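6-aminohexanoate-dimer hydrolase (Bacillus anthracis, PDB 4GB7) probably hydrolyses the amide bond of the 6-aminohexanoate dimer or similar small amides, as a serine hydrolase of the beta-lactamase family. Local coordinates at residues 41-44 / 45-48; 401-404 / 405-409; 307-310 / 311-314. One frame throughout, in Å; residues are numbered along the deposited sequence. Where two conformers were deposited one is given.

Interaction 1: 41-44 / 45-48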
loop_
_atom_site.group_PDB
_atom_site.type_symbol
_atom_site.label_atom_id
_atom_site.label_comp_id
_atom_site.label_asym_id
_atom_site.label_seq_id
_atom_site.Cartn_x
_atom_site.Cartn_y
_atom_site.Cartn_z
ATOM N N ASN A 41 -9.410 -24.207 7.659
ATOM C CA ASN A 41 -9.267 -24.578 6.252
ATOM C C ASN A 41 -8.441 -23.681 5.383
ATOM O O ASN A 41 -8.206 -24.018 4.221
ATOM C CB ASN A 41 -10.617 -24.885 5.600
ATOM C CG ASN A 41 -11.541 -23.687 5.528
ATOM O OD1 ASN A 41 -11.097 -22.563 5.444
ATOM N ND2 ASN A 41 -12.864 -23.944 5.517
ATOM N N VAL A 42 -7.958 -22.578 5.948
ATOM C CA VAL A 42 -7.059 -21.678 5.232
ATOM C C VAL A 42 -5.624 -22.139 5.459
ATOM O O VAL A 42 -5.199 -22.304 6.604
ATOM C CB VAL A 42 -7.257 -20.217 5.684
ATOM C CG1 VAL A 42 -6.191 -19.308 5.095
ATOM C CG2 VAL A 42 -8.634 -19.729 5.255
ATOM N N THR A 43 -4.889 -22.350 4.367
ATOM C CA THR A 43 -3.553 -22.982 4.425
ATOM C C THR A 43 -2.541 -22.092 3.711
ATOM O O THR A 43 -2.936 -21.164 2.998
ATOM C CB THR A 43 -3.573 -24.354 3.763
ATOM O OG1 THR A 43 -3.684 -24.199 2.332
ATOM C CG2 THR A 43 -4.754 -25.190 4.278
ATOM N N LYS A 44 -1.254 -22.372 3.888
ATOM C CA LYS A 44 -0.230 -21.658 3.146
ATOM C C LYS A 44 -0.385 -21.859 1.652
ATOM O O LYS A 44 0.070 -21.034 0.874
ATOM C CB LYS A 44 1.175 -22.051 3.548
ATOM C CG LYS A 44 1.523 -21.705 4.973
ATOM C CD LYS A 44 2.977 -22.025 5.227
ATOM C CE LYS A 44 3.265 -21.862 6.717
ATOM N NZ LYS A 44 4.692 -21.970 7.063
ATOM N N LYS A 45 -1.063 -22.939 1.243
ATOM C CA LYS A 45 -1.249 -23.209 -0.173
ATOM C C LYS A 45 -2.331 -22.334 -0.773
ATOM O O LYS A 45 -2.132 -21.793 -1.864
ATOM C CB LYS A 45 -1.541 -24.706 -0.446
ATOM C CG LYS A 45 -1.203 -25.123 -1.865
ATOM C CD LYS A 45 -1.451 -26.609 -2.196
ATOM C CE LYS A 45 -0.983 -27.588 -1.118
ATOM N NZ LYS A 45 -1.903 -27.668 0.062
ATOM N N ASN A 46 -3.430 -22.143 -0.030
ATOM C CA ASN A 46 -4.644 -21.586 -0.569
ATOM C C ASN A 46 -5.101 -20.196 -0.093
ATOM O O ASN A 46 -6.111 -19.709 -0.584
ATOM C CB ASN A 46 -5.823 -22.572 -0.401
ATOM C CG ASN A 46 -6.350 -22.664 1.042
ATOM O OD1 ASN A 46 -6.005 -21.853 1.919
ATOM N ND2 ASN A 46 -7.194 -23.666 1.292
ATOM N N TRP A 47 -4.352 -19.562 0.815
ATOM C CA TRP A 47 -4.824 -18.369 1.471
ATOM C C TRP A 47 -5.084 -17.211 0.531
ATOM O O TRP A 47 -5.862 -16.327 0.880
ATOM C CB TRP A 47 -3.901 -17.935 2.586
ATOM C CG TRP A 47 -2.578 -17.416 2.158
ATOM C CD1 TRP A 47 -1.446 -18.142 1.847
ATOM C CD2 TRP A 47 -2.238 -16.041 1.907
ATOM N NE1 TRP A 47 -0.402 -17.300 1.491
ATOM C CE2 TRP A 47 -0.834 -16.023 1.496
ATOM C CE3 TRP A 47 -2.908 -14.852 2.032
ATOM C CZ2 TRP A 47 -0.179 -14.854 1.207
ATOM C CZ3 TRP A 47 -2.229 -13.676 1.744
ATOM C CH2 TRP A 47 -0.897 -13.683 1.326
ATOM N N LEU A 48 -4.436 -17.218 -0.630
ATOM C CA LEU A 48 -4.555 -16.187 -1.648
ATOM C C LEU A 48 -5.655 -16.425 -2.652
ATOM O O LEU A 48 -5.888 -15.601 -3.571
ATOM C CB LEU A 48 -3.251 -16.093 -2.429
ATOM C CG LEU A 48 -2.117 -15.489 -1.650
ATOM C CD1 LEU A 48 -0.877 -15.570 -2.536
ATOM C CD2 LEU A 48 -2.425 -14.050 -1.228
HETATM O O HOH W 1 -4.561 -26.439 1.050
#
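Thr-43 and Asn-46 face each other across a tight turn, their side chains set at about a right angle, and each reaches for the other's backbone. The Asn-46 amide leans back over the turn because its CG sits between the backbone N and the carbonyl carbon (chi1 75°). Its OD1 takes the N-H of Thr-43, with OD1 to N only 2.7 Å; that donor stands 40° out of the carbonyl plane, so it does not lie on a lone pair. On the other branch, ND2 gives a nearly straight bond (175°) to the backbone O of Asn-41, at 3.1 Å and in the plane of both amides. Held at both ends, the amide of Asn-46 has little freedom to flip or turn. In return, Thr-43 OG1 accepts from the backbone N of Asn-46 at 3.1 Å, and more weakly from the N of Lys-45. A water 2.7 Å from Thr-43 OG1 also accepts from Lys-45 NZ, and the lysine chain bends at its last two torsions to get there.

On the buried side, Val-42 CG1 packs against Trp-47 CB at 3.7 Å. The backbone oxygens of Thr-43 and Lys-44 lie at the indole edge, near its plane, with Lys-44 O 3.4 Å from Trp-47 CD1. Lys-44 O is buried here without a hydrogen-bond partner in the model. Phe-63 and Tyr-212 meet the same indole from elsewhere in the chain. The reciprocal side-chain-to-backbone bonds of Thr-43 and Asn-46 follow the pattern of a capping box, though here they close a turn with no regular helix, in the loop ahead of helix 52-56.

Interaction 2: 401-404 / 405-409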
loop_
_atom_site.group_PDB
_atom_site.type_symbol
_atom_site.label_atom_id
_atom_site.label_comp_id
_atom_site.label_asym_id
_atom_site.label_seq_id
_atom_site.Cartn_x
_atom_site.Cartn_y
_atom_site.Cartn_z
ATOM N N GLU A 401 -11.557 -5.204 -16.027
ATOM C CA GLU A 401 -12.205 -3.903 -16.160
ATOM C C GLU A 401 -12.333 -3.126 -14.861
ATOM O O GLU A 401 -12.551 -1.929 -14.893
ATOM C CB GLU A 401 -13.614 -4.103 -16.712
ATOM C CG GLU A 401 -13.647 -4.639 -18.141
ATOM C CD GLU A 401 -13.251 -6.082 -18.296
ATOM O OE1 GLU A 401 -13.587 -6.901 -17.402
ATOM O OE2 GLU A 401 -12.603 -6.387 -19.337
ATOM N N ILE A 402 -12.265 -3.794 -13.712
ATOM C CA ILE A 402 -12.782 -3.178 -12.469
ATOM C C ILE A 402 -11.903 -2.034 -12.010
ATOM O O ILE A 402 -12.414 -1.028 -11.491
ATOM C CB ILE A 402 -13.013 -4.212 -11.325
ATOM C CG1 ILE A 402 -13.820 -3.564 -10.165
ATOM C CG2 ILE A 402 -11.708 -4.877 -10.881
ATOM C CD1 ILE A 402 -15.226 -3.108 -10.538
ATOM N N HIS A 403 -10.602 -2.119 -12.235
ATOM C CA HIS A 403 -9.722 -1.010 -11.799
ATOM C C HIS A 403 -10.092 0.288 -12.493
ATOM O O HIS A 403 -10.187 1.331 -11.847
ATOM C CB HIS A 403 -8.281 -1.311 -12.079
ATOM C CG HIS A 403 -7.348 -0.163 -11.723
ATOM N ND1 HIS A 403 -7.299 0.390 -10.499
ATOM C CD2 HIS A 403 -6.426 0.534 -12.507
ATOM C CE1 HIS A 403 -6.367 1.377 -10.485
ATOM N NE2 HIS A 403 -5.843 1.472 -11.719
ATOM N N SER A 404 -10.306 0.246 -13.809
ATOM C CA SER A 404 -10.740 1.452 -14.504
ATOM C C SER A 404 -12.168 1.932 -14.105
ATOM O O SER A 404 -12.453 3.123 -14.086
ATOM C CB SER A 404 -10.700 1.234 -16.020
ATOM O OG SER A 404 -11.121 2.389 -16.725
ATOM N N VAL A 405 -13.069 0.995 -13.874
ATOM C CA VAL A 405 -14.380 1.352 -13.347
ATOM C C VAL A 405 -14.255 2.121 -12.020
ATOM O O VAL A 405 -14.830 3.207 -11.862
ATOM C CB VAL A 405 -15.298 0.132 -13.170
ATOM C CG1 VAL A 405 -16.592 0.499 -12.436
ATOM C CG2 VAL A 405 -15.609 -0.484 -14.552
ATOM N N TYR A 406 -13.462 1.599 -11.097
ATOM C CA TYR A 406 -13.221 2.272 -9.849
ATOM C C TYR A 406 -12.545 3.624 -10.020
ATOM O O TYR A 406 -12.955 4.602 -9.395
ATOM C CB TYR A 406 -12.387 1.368 -8.950
ATOM C CG TYR A 406 -13.057 0.167 -8.298
ATOM C CD1 TYR A 406 -14.446 0.007 -8.266
ATOM C CD2 TYR A 406 -12.274 -0.814 -7.698
ATOM C CE1 TYR A 406 -14.999 -1.041 -7.601
ATOM C CE2 TYR A 406 -12.814 -1.874 -7.033
ATOM C CZ TYR A 406 -14.187 -1.996 -7.008
ATOM O OH TYR A 406 -14.740 -3.040 -6.328
ATOM N N SER A 407 -11.519 3.696 -10.875
ATOM C CA SER A 407 -10.801 4.946 -11.036
ATOM C C SER A 407 -11.713 6.066 -11.517
ATOM O O SER A 407 -11.646 7.190 -11.036
ATOM C CB SER A 407 -9.625 4.770 -12.005
ATOM O OG SER A 407 -8.685 3.873 -11.454
ATOM N N ASN A 408 -12.595 5.723 -12.465
ATOM C CA ASN A 408 -13.547 6.671 -12.984
ATOM C C ASN A 408 -14.651 6.969 -11.957
ATOM O O ASN A 408 -15.092 8.112 -11.842
ATOM C CB ASN A 408 -14.156 6.144 -14.281
ATOM C CG ASN A 408 -13.252 6.430 -15.479
ATOM O OD1 ASN A 408 -13.169 7.599 -15.909
ATOM N ND2 ASN A 408 -12.535 5.384 -15.988
HETATM N N MSE A 409 -15.092 5.964 -11.217
HETATM C CA MSE A 409 -16.114 6.132 -10.162
HETATM C C MSE A 409 -15.631 7.119 -9.096
HETATM O O MSE A 409 -16.402 7.945 -8.577
HETATM C CB MSE A 409 -16.363 4.773 -9.522
HETATM C CG MSE A 409 -17.320 4.706 -8.369
HETATM SE SE MSE A 409 -17.226 2.851 -7.808
HETATM C CE MSE A 409 -15.825 3.034 -6.508
#
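Ile-402 lies over one face of the Tyr-406 ring, its CG1 3.6 Å from the ring centroid and 15° off the normal, a CH-pi contact one helical turn along. The branch runs on across the face rather than leaving it, and CD1 comes to 3.6 Å from Tyr-406 CE1. With CG1 swung opposite the backbone N (chi1 -168°), both carbons of the longer branch are spent on the aromatic. The main chain beneath is tied as well: Tyr-406 N donates to Ile-402 O at 2.9 Å.

This is the first part of helix 402-417, the C-terminal helix that packs on the five-stranded antiparallel sheet of the beta-lactamase fold. Tyr-406 meets His-391 and Thr-110 on that sheet, while Val-405 turns to Leu-104 and Val-91.

Round on the exposed side, two polar side chains fold back to carbonyls that already serve the helix. Ser-407 OG gives its proton to His-403 O at 3.0 Å from above the carbonyl plane (39° out of it), and Ser-407 N reaches the same oxygen at 2.9 Å from the opposite face. The serine oxygen also stands over one face of the His-403 imidazole, toward its rim, where the nearest ring atom to OG is CE1 at 3.5 Å. Asn-408 repeats the scheme one residue further on: its ND2 and its N, 3.0 and 3.1 Å away, grip Ser-404 O from opposite faces, the side-chain bond lying somewhat tilted from the asparagine amide plane.

Interaction 3: 307-310 / 311-314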
loop_
_atom_site.group_PDB
_atom_site.type_symbol
_atom_site.label_atom_id
_atom_site.label_comp_id
_atom_site.label_asym_id
_atom_site.label_seq_id
_atom_site.Cartn_x
_atom_site.Cartn_y
_atom_site.Cartn_z
ATOM N N ALA A 307 -9.939 0.685 8.003
ATOM C CA ALA A 307 -10.243 1.580 6.895
ATOM C C ALA A 307 -10.290 3.049 7.319
ATOM O O ALA A 307 -9.748 3.920 6.603
ATOM C CB ALA A 307 -11.559 1.198 6.197
ATOM N N ARG A 308 -10.953 3.327 8.448
ATOM C CA ARG A 308 -10.981 4.681 8.948
ATOM C C ARG A 308 -9.583 5.154 9.326
ATOM O O ARG A 308 -9.289 6.315 9.148
ATOM C CB ARG A 308 -11.917 4.839 10.140
ATOM C CG ARG A 308 -13.364 4.848 9.686
ATOM C CD ARG A 308 -14.337 5.354 10.756
ATOM N NE ARG A 308 -14.270 4.565 11.960
ATOM C CZ ARG A 308 -14.985 3.471 12.234
ATOM N NH1 ARG A 308 -14.799 2.851 13.390
ATOM N NH2 ARG A 308 -15.896 2.988 11.389
ATOM N N ASP A 309 -8.760 4.261 9.851
ATOM C CA ASP A 309 -7.414 4.672 10.212
ATOM C C ASP A 309 -6.611 5.018 8.959
ATOM O O ASP A 309 -5.849 5.994 8.957
ATOM C CB ASP A 309 -6.699 3.620 11.081
ATOM C CG ASP A 309 -7.189 3.655 12.549
ATOM O OD1 ASP A 309 -7.845 4.669 12.923
ATOM O OD2 ASP A 309 -6.870 2.752 13.344
HETATM N N MSE A 310 -6.750 4.236 7.915
HETATM C CA MSE A 310 -6.121 4.574 6.641
HETATM C C MSE A 310 -6.644 5.885 6.102
HETATM O O MSE A 310 -5.895 6.650 5.541
HETATM C CB MSE A 310 -6.314 3.506 5.600
HETATM C CG MSE A 310 -5.494 2.314 5.833
HETATM SE SE MSE A 310 -3.570 2.711 5.844
HETATM C CE MSE A 310 -3.502 4.191 4.598
ATOM N N ALA A 311 -7.928 6.178 6.313
ATOM C CA ALA A 311 -8.489 7.453 5.910
ATOM C C ALA A 311 -7.872 8.638 6.657
ATOM O O ALA A 311 -7.673 9.709 6.093
ATOM C CB ALA A 311 -9.982 7.429 6.093
ATOM N N ARG A 312 -7.581 8.444 7.943
ATOM C CA ARG A 312 -6.904 9.461 8.718
ATOM C C ARG A 312 -5.545 9.752 8.114
ATOM O O ARG A 312 -5.161 10.919 7.966
ATOM C CB ARG A 312 -6.719 9.023 10.169
ATOM C CG ARG A 312 -8.019 8.862 10.951
ATOM C CD ARG A 312 -7.799 8.387 12.399
ATOM N NE ARG A 312 -9.017 8.577 13.168
ATOM C CZ ARG A 312 -10.042 7.720 13.156
ATOM N NH1 ARG A 312 -9.974 6.565 12.493
ATOM N NH2 ARG A 312 -11.150 8.034 13.809
ATOM N N PHE A 313 -4.826 8.714 7.723
ATOM C CA PHE A 313 -3.511 8.914 7.083
ATOM C C PHE A 313 -3.667 9.645 5.713
ATOM O O PHE A 313 -2.934 10.520 5.361
ATOM C CB PHE A 313 -2.835 7.580 6.855
ATOM C CG PHE A 313 -1.508 7.689 6.159
ATOM C CD1 PHE A 313 -0.437 8.220 6.832
ATOM C CD2 PHE A 313 -1.317 7.254 4.844
ATOM C CE1 PHE A 313 0.791 8.304 6.221
ATOM C CE2 PHE A 313 -0.073 7.342 4.228
ATOM C CZ PHE A 313 0.969 7.862 4.915
ATOM N N GLY A 314 -4.708 9.279 4.972
ATOM C CA GLY A 314 -5.040 9.966 3.741
ATOM C C GLY A 314 -5.263 11.456 3.930
ATOM O O GLY A 314 -4.779 12.286 3.146
#
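Arg-312 folds back along the helix to meet Asp-309, an i to i+3 salt bridge on helix 307-318, which packs against the five-stranded antiparallel sheet of the beta-lactamase fold. Its CB rests 3.4 Å from the backbone O of Asp-309. CG then passes the backbone O of Arg-308 at 3.4 Å, the same oxygen that accepts the helical bond from Arg-312 N. From there the chain runs extended to NE (chi2 179°), and CD lies 3.8 Å from Asp-309 OD1. At the tip, NH1 turns back to OD1 and closes the salt bridge at 2.9 Å. The hydrogen bond within it is weak, with an N-H...O angle of only 116°, and the carboxylate and guanidinium planes are 73° apart, so the pair is not a flat, two-pronged one. NH1 also has the CB of Arg-308 beside it, 3.5 Å away.

The charges are shared more widely. Glu-284 takes salt bridges from Arg-312 NH1 and Arg-308 NE, and its backbone N donates to Asp-309 OD1; Arg-312 NH2 goes to the backbone O of Ala-77, and Arg-308 NH2 to Glu-132 and Glu-124. Glu-284, bonded to both arginines, probably offsets the repulsion between their like charges.

The other side of the helix is apolar. Ala-311 sits on Val-114, Val-116 and Val-390 of the sheet, and its CB lies 3.3 Å from the backbone O of Arg-308. In one of its two conformers, selenomethionine Met-310 runs alongside Phe-313, pointing the same way. The backbone N of Gly-314 donates to Met-310 O at 2.9 Å.

How the interactions relate
From the N terminus the order is interaction 1, interaction 3, interaction 2. Each is local to one unbroken run of chain: a turn in interaction 1, about two turns of helix in each of the others; none nests within or crosses another. Interaction 1 shapes the loop leading into helix 52-56, well away from the others: its nearest atoms are about 17 Å from interaction 3 and about 14 Å from interaction 2. The later two belong to helices 307-318 and 402-417, which pack on opposite faces of the five-stranded sheet: 307-314 meets Val-114, Val-390 and Phe-392, whereas 401-409 meets Phe-113 and His-391, neighbours in the same strands. About 14 Å separates their nearest atoms, across the sheet.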